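Local atomic coordinates of peptidase M3B, oligoendopeptidase F (Enterococcus faecium, PDB entry 2QR4), a protein that probably hydrolyses peptide bonds in oligopeptides as a metallopeptidase of family M3. Residues L161-I166 / S202-F207; A195-L200 / E481-I486; E246-T251 / D552-A557. One frame throughout, in Å; residues are numbered along the deposited sequence.

Contact 1 (L161-I166 / S202-F207); sequences LVFPTI and SVYEQF
L161 and F163 lie on the last turns of helix 190-206, reaching it from the loop that joins helix 143-160 to the two-stranded antiparallel hairpin 165-167/173-175. The contact is a loop laid over a helix end and is almost wholly apolar. Among the aliphatic contacts, L161 and V203 lie side by side, running in opposite senses, with L161 CD2 3.9 Å from V203 CG1. V203 holds CG1 anti to its backbone N (chi1 172°), which turns CG1 to L161 and CG2 to F163 and P164. The other methyl of L161, CD1, sits near Y204 CE1 at 4.0 Å. P164 adds two ring carbons, CD near V203 CG2 and CG near S202 OG. That hydroxyl is bonded to G199 O.

The aromatic contacts lie beside these. The F163 and Y204 rings meet obliquely, planes at 41°, and F163 CE1 is 3.7 Å from Y204 CE2. V203 CG2 is equally close to F163 CD1. H178 meets the F163 ring edge-to-face, and the Y204 hydroxyl is bonded to N157 ND2.

The F207 ring also meets F207 of the second subunit. Within the chain, L161 makes a CH-pi contact with it: CD2 stands over one face, 4.1 Å from the F207 ring centroid and 19° off the normal.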
# COMPACT_ATOMS: atom_id res chain seq x y z
N LEU A 161 14.75 3.70 -5.30
CA LEU A 161 15.07 4.06 -6.69
C LEU A 161 16.51 4.55 -6.85
O LEU A 161 16.98 5.36 -6.06
CB LEU A 161 14.13 5.15 -7.21
CG LEU A 161 12.66 4.79 -7.44
CD1 LEU A 161 11.96 5.91 -8.17
CD2 LEU A 161 12.55 3.53 -8.22
N VAL A 162 17.23 4.05 -7.85
CA VAL A 162 18.48 4.72 -8.23
C VAL A 162 18.43 5.05 -9.72
O VAL A 162 17.93 4.26 -10.53
CB VAL A 162 19.80 3.96 -7.83
CG1 VAL A 162 19.56 2.87 -6.80
CG2 VAL A 162 20.51 3.41 -9.04
N PHE A 163 18.92 6.23 -10.06
CA PHE A 163 18.79 6.78 -11.40
C PHE A 163 20.08 6.62 -12.19
O PHE A 163 21.15 6.41 -11.61
CB PHE A 163 18.38 8.25 -11.31
CG PHE A 163 17.05 8.45 -10.65
CD1 PHE A 163 15.89 8.43 -11.40
CD2 PHE A 163 16.96 8.61 -9.28
CE1 PHE A 163 14.65 8.59 -10.79
CE2 PHE A 163 15.73 8.77 -8.67
CZ PHE A 163 14.57 8.76 -9.43
N PRO A 164 20.00 6.72 -13.52
CA PRO A 164 21.21 6.39 -14.24
C PRO A 164 22.26 7.49 -14.14
O PRO A 164 22.01 8.56 -13.60
CB PRO A 164 20.75 6.21 -15.70
CG PRO A 164 19.30 6.51 -15.74
CD PRO A 164 18.91 7.13 -14.42
N THR A 165 23.45 7.17 -14.64
CA THR A 165 24.55 8.10 -14.82
C THR A 165 24.36 8.87 -16.13
O THR A 165 23.86 8.33 -17.11
CB THR A 165 25.86 7.27 -14.91
OG1 THR A 165 26.54 7.32 -13.66
CG2 THR A 165 26.77 7.76 -16.02
N ILE A 166 24.77 10.13 -16.15
CA ILE A 166 24.84 10.87 -17.40
C ILE A 166 26.22 11.48 -17.55
O ILE A 166 27.04 11.41 -16.63
CB ILE A 166 23.81 12.02 -17.43
CG1 ILE A 166 24.11 13.03 -16.30
CG2 ILE A 166 22.39 11.48 -17.31
CD1 ILE A 166 23.34 14.33 -16.38
N SER A 202 13.29 7.79 -17.39
CA SER A 202 13.39 6.38 -17.75
C SER A 202 13.02 5.51 -16.54
O SER A 202 12.44 4.46 -16.68
CB SER A 202 14.79 6.03 -18.28
OG SER A 202 15.77 6.20 -17.27
N VAL A 203 13.34 5.99 -15.35
CA VAL A 203 13.05 5.24 -14.14
C VAL A 203 11.57 5.32 -13.72
O VAL A 203 10.99 4.31 -13.33
CB VAL A 203 13.97 5.67 -12.96
CG1 VAL A 203 13.54 5.01 -11.66
CG2 VAL A 203 15.42 5.31 -13.28
N TYR A 204 10.98 6.51 -13.77
CA TYR A 204 9.54 6.62 -13.49
C TYR A 204 8.70 5.81 -14.46
O TYR A 204 7.71 5.19 -14.07
CB TYR A 204 9.09 8.08 -13.39
CG TYR A 204 9.58 8.63 -12.09
CD1 TYR A 204 8.99 8.25 -10.89
CD2 TYR A 204 10.69 9.45 -12.05
CE1 TYR A 204 9.49 8.70 -9.68
CE2 TYR A 204 11.19 9.91 -10.85
CZ TYR A 204 10.58 9.54 -9.68
OH TYR A 204 11.09 10.00 -8.50
N GLU A 205 9.12 5.77 -15.72
CA GLU A 205 8.44 4.93 -16.69
C GLU A 205 8.54 3.44 -16.31
O GLU A 205 7.55 2.71 -16.35
CB GLU A 205 9.00 5.19 -18.09
CG GLU A 205 8.62 4.12 -19.13
CD GLU A 205 8.97 4.52 -20.56
OE1 GLU A 205 9.97 5.24 -20.77
OE2 GLU A 205 8.24 4.12 -21.49
N GLN A 206 9.72 2.99 -15.93
CA GLN A 206 9.88 1.61 -15.54
C GLN A 206 8.94 1.23 -14.39
O GLN A 206 8.40 0.12 -14.36
CB GLN A 206 11.31 1.34 -15.10
CG GLN A 206 11.67 -0.15 -15.03
CD GLN A 206 12.96 -0.38 -14.27
OE1 GLN A 206 13.86 0.48 -14.25
NE2 GLN A 206 13.06 -1.53 -13.64
N PHE A 207 8.75 2.14 -13.44
CA PHE A 207 7.99 1.80 -12.25
C PHE A 207 6.60 2.43 -12.22
O PHE A 207 6.03 2.60 -11.14
CB PHE A 207 8.77 2.14 -10.96
CG PHE A 207 9.99 1.30 -10.78
CD1 PHE A 207 9.95 0.14 -10.03
CD2 PHE A 207 11.19 1.65 -11.38
CE1 PHE A 207 11.07 -0.65 -9.87
CE2 PHE A 207 12.31 0.88 -11.21
CZ PHE A 207 12.25 -0.28 -10.46

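Contact 2 (A195-L200 / E481-I486); sequences AAFKGL and EEDPEI
Helix 190-206 meets here the loop between helices 461-476 and 503-520, where that loop includes a short 3-10 segment around E485 and I486. The two segments are 281 residues apart, so the contact ties distant parts of the M3 peptidase chain together. F197 carries most of it. Its CG is anti to the backbone N (chi1 177°), and this sends the ring out from the helix to the loop. F197 CE2 comes to 3.5 Å from E485 CB, approaching obliquely to the ring. I486 reaches the ring at its edge, in plane, with CD1 4.0 Å from F197 CE1. D483 CB is a more distant neighbour. The rings of Y201 and Y282 also meet the F197 ring, and Y181 touches the F197 side chain.

The E485 chain bends at CB-CG (chi2 86°), which folds its carboxylate back beside the helix. The carboxylate and F197 ring planes are 64° apart. The charged end of K198 is held by a salt bridge to E194, and K198 NZ stays 4.8 Å from E485 OE2. Any attraction between these two charges is therefore probably only long-range. The D483 carboxylate accepts hydrogen bonds from M281 N and H280 ND1. The extended K198 chain passes E485 with its methylenes, and K198 CG lies 3.3 Å from E485 OE2.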
# COMPACT_ATOMS: atom_id res chain seq x y z
N ALA A 195 19.59 15.22 -21.06
CA ALA A 195 20.05 13.93 -20.57
C ALA A 195 19.54 13.64 -19.14
O ALA A 195 19.21 12.51 -18.83
CB ALA A 195 21.57 13.86 -20.64
N ALA A 196 19.49 14.67 -18.29
CA ALA A 196 18.97 14.54 -16.92
C ALA A 196 17.51 14.21 -16.94
O ALA A 196 17.05 13.34 -16.20
CB ALA A 196 19.20 15.83 -16.11
N PHE A 197 16.78 14.92 -17.78
CA PHE A 197 15.34 14.76 -17.92
C PHE A 197 15.02 13.33 -18.36
O PHE A 197 14.23 12.65 -17.72
CB PHE A 197 14.82 15.80 -18.91
CG PHE A 197 13.36 15.71 -19.22
CD1 PHE A 197 12.43 16.34 -18.41
CD2 PHE A 197 12.92 15.04 -20.35
CE1 PHE A 197 11.07 16.28 -18.71
CE2 PHE A 197 11.57 14.97 -20.65
CZ PHE A 197 10.64 15.59 -19.83
N LYS A 198 15.67 12.87 -19.43
CA LYS A 198 15.46 11.51 -19.96
C LYS A 198 15.94 10.39 -19.05
O LYS A 198 15.32 9.32 -18.98
CB LYS A 198 16.10 11.35 -21.35
CG LYS A 198 15.20 11.87 -22.45
CD LYS A 198 15.91 12.20 -23.74
CE LYS A 198 14.91 12.88 -24.66
NZ LYS A 198 15.54 13.30 -25.93
N GLY A 199 17.04 10.64 -18.34
CA GLY A 199 17.53 9.69 -17.35
C GLY A 199 16.52 9.49 -16.23
O GLY A 199 16.19 8.35 -15.88
N LEU A 200 16.02 10.59 -15.69
CA LEU A 200 15.14 10.52 -14.52
C LEU A 200 13.85 9.84 -14.92
O LEU A 200 13.37 8.95 -14.22
CB LEU A 200 14.85 11.92 -13.96
CG LEU A 200 13.90 11.98 -12.75
CD1 LEU A 200 14.64 12.04 -11.42
CD2 LEU A 200 12.96 13.16 -12.87
N GLU A 481 6.72 21.17 -27.13
CA GLU A 481 6.62 19.83 -27.73
C GLU A 481 6.05 18.84 -26.73
O GLU A 481 6.33 18.91 -25.53
CB GLU A 481 7.99 19.34 -28.21
CG GLU A 481 8.52 20.10 -29.40
CD GLU A 481 7.51 20.21 -30.52
OE1 GLU A 481 7.12 21.35 -30.85
OE2 GLU A 481 7.09 19.15 -31.06
N GLU A 482 5.23 17.91 -27.23
CA GLU A 482 4.70 16.83 -26.39
C GLU A 482 5.78 15.77 -26.16
O GLU A 482 5.90 14.83 -26.93
CB GLU A 482 3.45 16.19 -27.02
CG GLU A 482 2.21 17.10 -26.98
CD GLU A 482 1.01 16.53 -27.73
OE1 GLU A 482 0.13 17.33 -28.15
OE2 GLU A 482 0.93 15.30 -27.92
N ASP A 483 6.58 15.95 -25.12
CA ASP A 483 7.59 14.97 -24.73
C ASP A 483 6.89 13.72 -24.19
O ASP A 483 6.04 13.82 -23.32
CB ASP A 483 8.50 15.55 -23.64
CG ASP A 483 9.35 16.72 -24.14
OD1 ASP A 483 10.15 16.52 -25.09
OD2 ASP A 483 9.25 17.82 -23.55
N PRO A 484 7.25 12.55 -24.72
CA PRO A 484 6.64 11.31 -24.19
C PRO A 484 6.96 11.10 -22.71
O PRO A 484 6.16 10.51 -21.98
CB PRO A 484 7.24 10.19 -25.05
CG PRO A 484 8.29 10.82 -25.92
CD PRO A 484 8.19 12.32 -25.83
N GLU A 485 8.10 11.59 -22.27
CA GLU A 485 8.52 11.36 -20.89
C GLU A 485 7.54 11.98 -19.90
O GLU A 485 7.32 11.44 -18.81
CB GLU A 485 9.93 11.89 -20.67
CG GLU A 485 11.03 11.11 -21.41
CD GLU A 485 11.26 11.56 -22.84
OE1 GLU A 485 10.56 12.49 -23.32
OE2 GLU A 485 12.16 11.00 -23.48
N ILE A 486 6.95 13.11 -20.27
CA ILE A 486 6.18 13.87 -19.29
C ILE A 486 4.84 13.23 -18.98
O ILE A 486 4.15 13.64 -18.06
CB ILE A 486 5.96 15.33 -19.74
CG1 ILE A 486 5.86 16.23 -18.52
CG2 ILE A 486 4.73 15.46 -20.62
CD1 ILE A 486 7.20 16.44 -17.83

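Contact 3 (E246-T251 / D552-A557); sequences ESVYDT and DMTQAA
T251 overlaps the backbone of T554, Q555 and A556 with both branches of its side chain. The methyl lies against the loop: T251 CG2 is 3.7 Å from A556 CA and equally near Q555 O. A556 CB is a little farther from that methyl. The hydroxyl is placed beside the backbone N and anti to the carbonyl carbon (chi1 -64°). There it lies near two carbonyl oxygens. T251 OG1 is 2.9 Å from S247 O, one turn back in its own helix, and 3.2 Å from T554 O across the contact.

S247 and V248 extend the contact along the helix. S247 OG packs beside the T554 methyl, CG2, at 3.8 Å. V248 CB is 3.5 Å from M553 O, so this valine meets the loop mainly through a carbonyl. A water joins the backbones next to it. It donates to V248 O and to M553 O, 2.7 Å each, and so supplies both carbonyls with a partner. The selenomethionine M553 turns its end away from this helix, and its side chain touches T507 and A511 of helix 503-520. F503 of that helix also touches V248.

Within the loop, T554 N donates to D552 OD1 at 3.0 Å, meeting the carboxylate on its anti side and 28° out of its plane. This is an Asx turn, set within a type I beta turn from D552 to Q555. The whole is a turn docked on the first turns of helix 246-258, joining that helix to the connection between helices 542-548 and 557-579.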
# COMPACT_ATOMS: atom_id res chain seq x y z
N GLU A 246 -16.80 23.87 -2.10
CA GLU A 246 -16.26 23.29 -3.33
C GLU A 246 -16.14 24.34 -4.45
O GLU A 246 -15.29 24.22 -5.34
CB GLU A 246 -17.14 22.13 -3.81
CG GLU A 246 -17.01 20.86 -2.98
CD GLU A 246 -17.46 19.62 -3.74
OE1 GLU A 246 -16.60 18.94 -4.34
OE2 GLU A 246 -18.68 19.35 -3.78
N SER A 247 -16.98 25.37 -4.41
CA SER A 247 -16.96 26.40 -5.43
C SER A 247 -15.61 27.13 -5.53
O SER A 247 -15.29 27.63 -6.59
CB SER A 247 -18.05 27.41 -5.16
OG SER A 247 -17.75 28.13 -3.98
N VAL A 248 -14.83 27.24 -4.45
CA VAL A 248 -13.54 27.89 -4.64
C VAL A 248 -12.67 27.05 -5.57
O VAL A 248 -11.95 27.60 -6.41
CB VAL A 248 -12.78 28.29 -3.32
CG1 VAL A 248 -13.74 28.55 -2.16
CG2 VAL A 248 -11.75 27.29 -2.96
N TYR A 249 -12.77 25.74 -5.47
CA TYR A 249 -11.99 24.83 -6.31
C TYR A 249 -12.45 24.89 -7.78
O TYR A 249 -11.62 24.97 -8.69
CB TYR A 249 -12.11 23.41 -5.76
CG TYR A 249 -10.98 22.44 -6.04
CD1 TYR A 249 -10.74 21.95 -7.33
CD2 TYR A 249 -10.19 21.97 -5.00
CE1 TYR A 249 -9.71 21.01 -7.57
CE2 TYR A 249 -9.16 21.05 -5.22
CZ TYR A 249 -8.92 20.57 -6.49
OH TYR A 249 -7.90 19.65 -6.65
N ASP A 250 -13.77 24.86 -8.02
CA ASP A 250 -14.31 24.96 -9.39
C ASP A 250 -13.91 26.27 -10.05
O ASP A 250 -13.41 26.28 -11.17
CB ASP A 250 -15.84 24.85 -9.43
CG ASP A 250 -16.34 23.47 -9.02
OD1 ASP A 250 -15.61 22.48 -9.18
OD2 ASP A 250 -17.49 23.39 -8.53
N THR A 251 -14.12 27.38 -9.34
CA THR A 251 -13.73 28.69 -9.82
C THR A 251 -12.26 28.75 -10.23
O THR A 251 -11.93 29.27 -11.30
CB THR A 251 -13.97 29.75 -8.76
OG1 THR A 251 -15.37 29.83 -8.50
CG2 THR A 251 -13.48 31.09 -9.23
N ASP A 552 -13.23 37.73 -2.07
CA ASP A 552 -14.22 36.66 -2.07
C ASP A 552 -13.76 35.55 -3.00
O ASP A 552 -13.83 35.69 -4.22
CB ASP A 552 -15.60 37.18 -2.49
CG ASP A 552 -16.69 36.12 -2.36
OD1 ASP A 552 -16.35 34.91 -2.28
OD2 ASP A 552 -17.88 36.49 -2.33
N MSE A 553 -13.30 34.45 -2.40
CA MSE A 553 -12.69 33.36 -3.14
C MSE A 553 -13.68 32.42 -3.83
O MSE A 553 -13.28 31.51 -4.57
CB MSE A 553 -11.75 32.58 -2.22
CG MSE A 553 -10.43 33.28 -1.98
SE MSE A 553 -9.32 32.22 -0.77
CE MSE A 553 -7.54 32.68 -1.42
N THR A 554 -14.96 32.64 -3.58
CA THR A 554 -16.01 31.87 -4.24
C THR A 554 -16.25 32.43 -5.63
O THR A 554 -16.86 31.76 -6.48
CB THR A 554 -17.34 31.94 -3.46
OG1 THR A 554 -17.75 33.31 -3.35
CG2 THR A 554 -17.20 31.36 -2.07
N GLN A 555 -15.76 33.64 -5.88
CA GLN A 555 -15.99 34.33 -7.15
C GLN A 555 -14.71 34.42 -7.98
O GLN A 555 -13.62 34.31 -7.46
CB GLN A 555 -16.57 35.73 -6.91
CG GLN A 555 -17.94 35.76 -6.23
CD GLN A 555 -19.00 35.02 -7.02
OE1 GLN A 555 -19.85 34.34 -6.44
NE2 GLN A 555 -18.96 35.13 -8.34
N ALA A 556 -14.88 34.65 -9.28
CA ALA A 556 -13.78 34.59 -10.25
C ALA A 556 -12.90 35.84 -10.27
O ALA A 556 -11.74 35.79 -10.67
CB ALA A 556 -14.36 34.34 -11.64
N ALA A 557 -13.46 36.97 -9.84
CA ALA A 557 -12.82 38.26 -10.04
C ALA A 557 -11.38 38.31 -9.53
O ALA A 557 -10.50 38.83 -10.20
CB ALA A 557 -13.65 39.36 -9.38
O HOH W 1 -11.49 30.24 -6.14

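In the fold
Contacts 1 and 2 are neighbours that share helix 190-206. Their centres are 11 Å apart, and they touch where F163 meets L200 and P164 meets G199. Both are mostly buried, although contact 1 also borders the second subunit and contact 2 touches no other chain. Contact 3 lies on the opposite side of the chain's centre from contact 1, about 39 Å away between centres, and is only partly buried. Their chemistry differs too. Contact 1 is aliphatic and aromatic. Contact 2 packs one aromatic ring against I486 and the aliphatic parts of D483 and E485, with K198 methylenes beside the E485 carboxylate. Contact 3 relies on backbone carbonyls, a threonine hydroxyl and a bridging water.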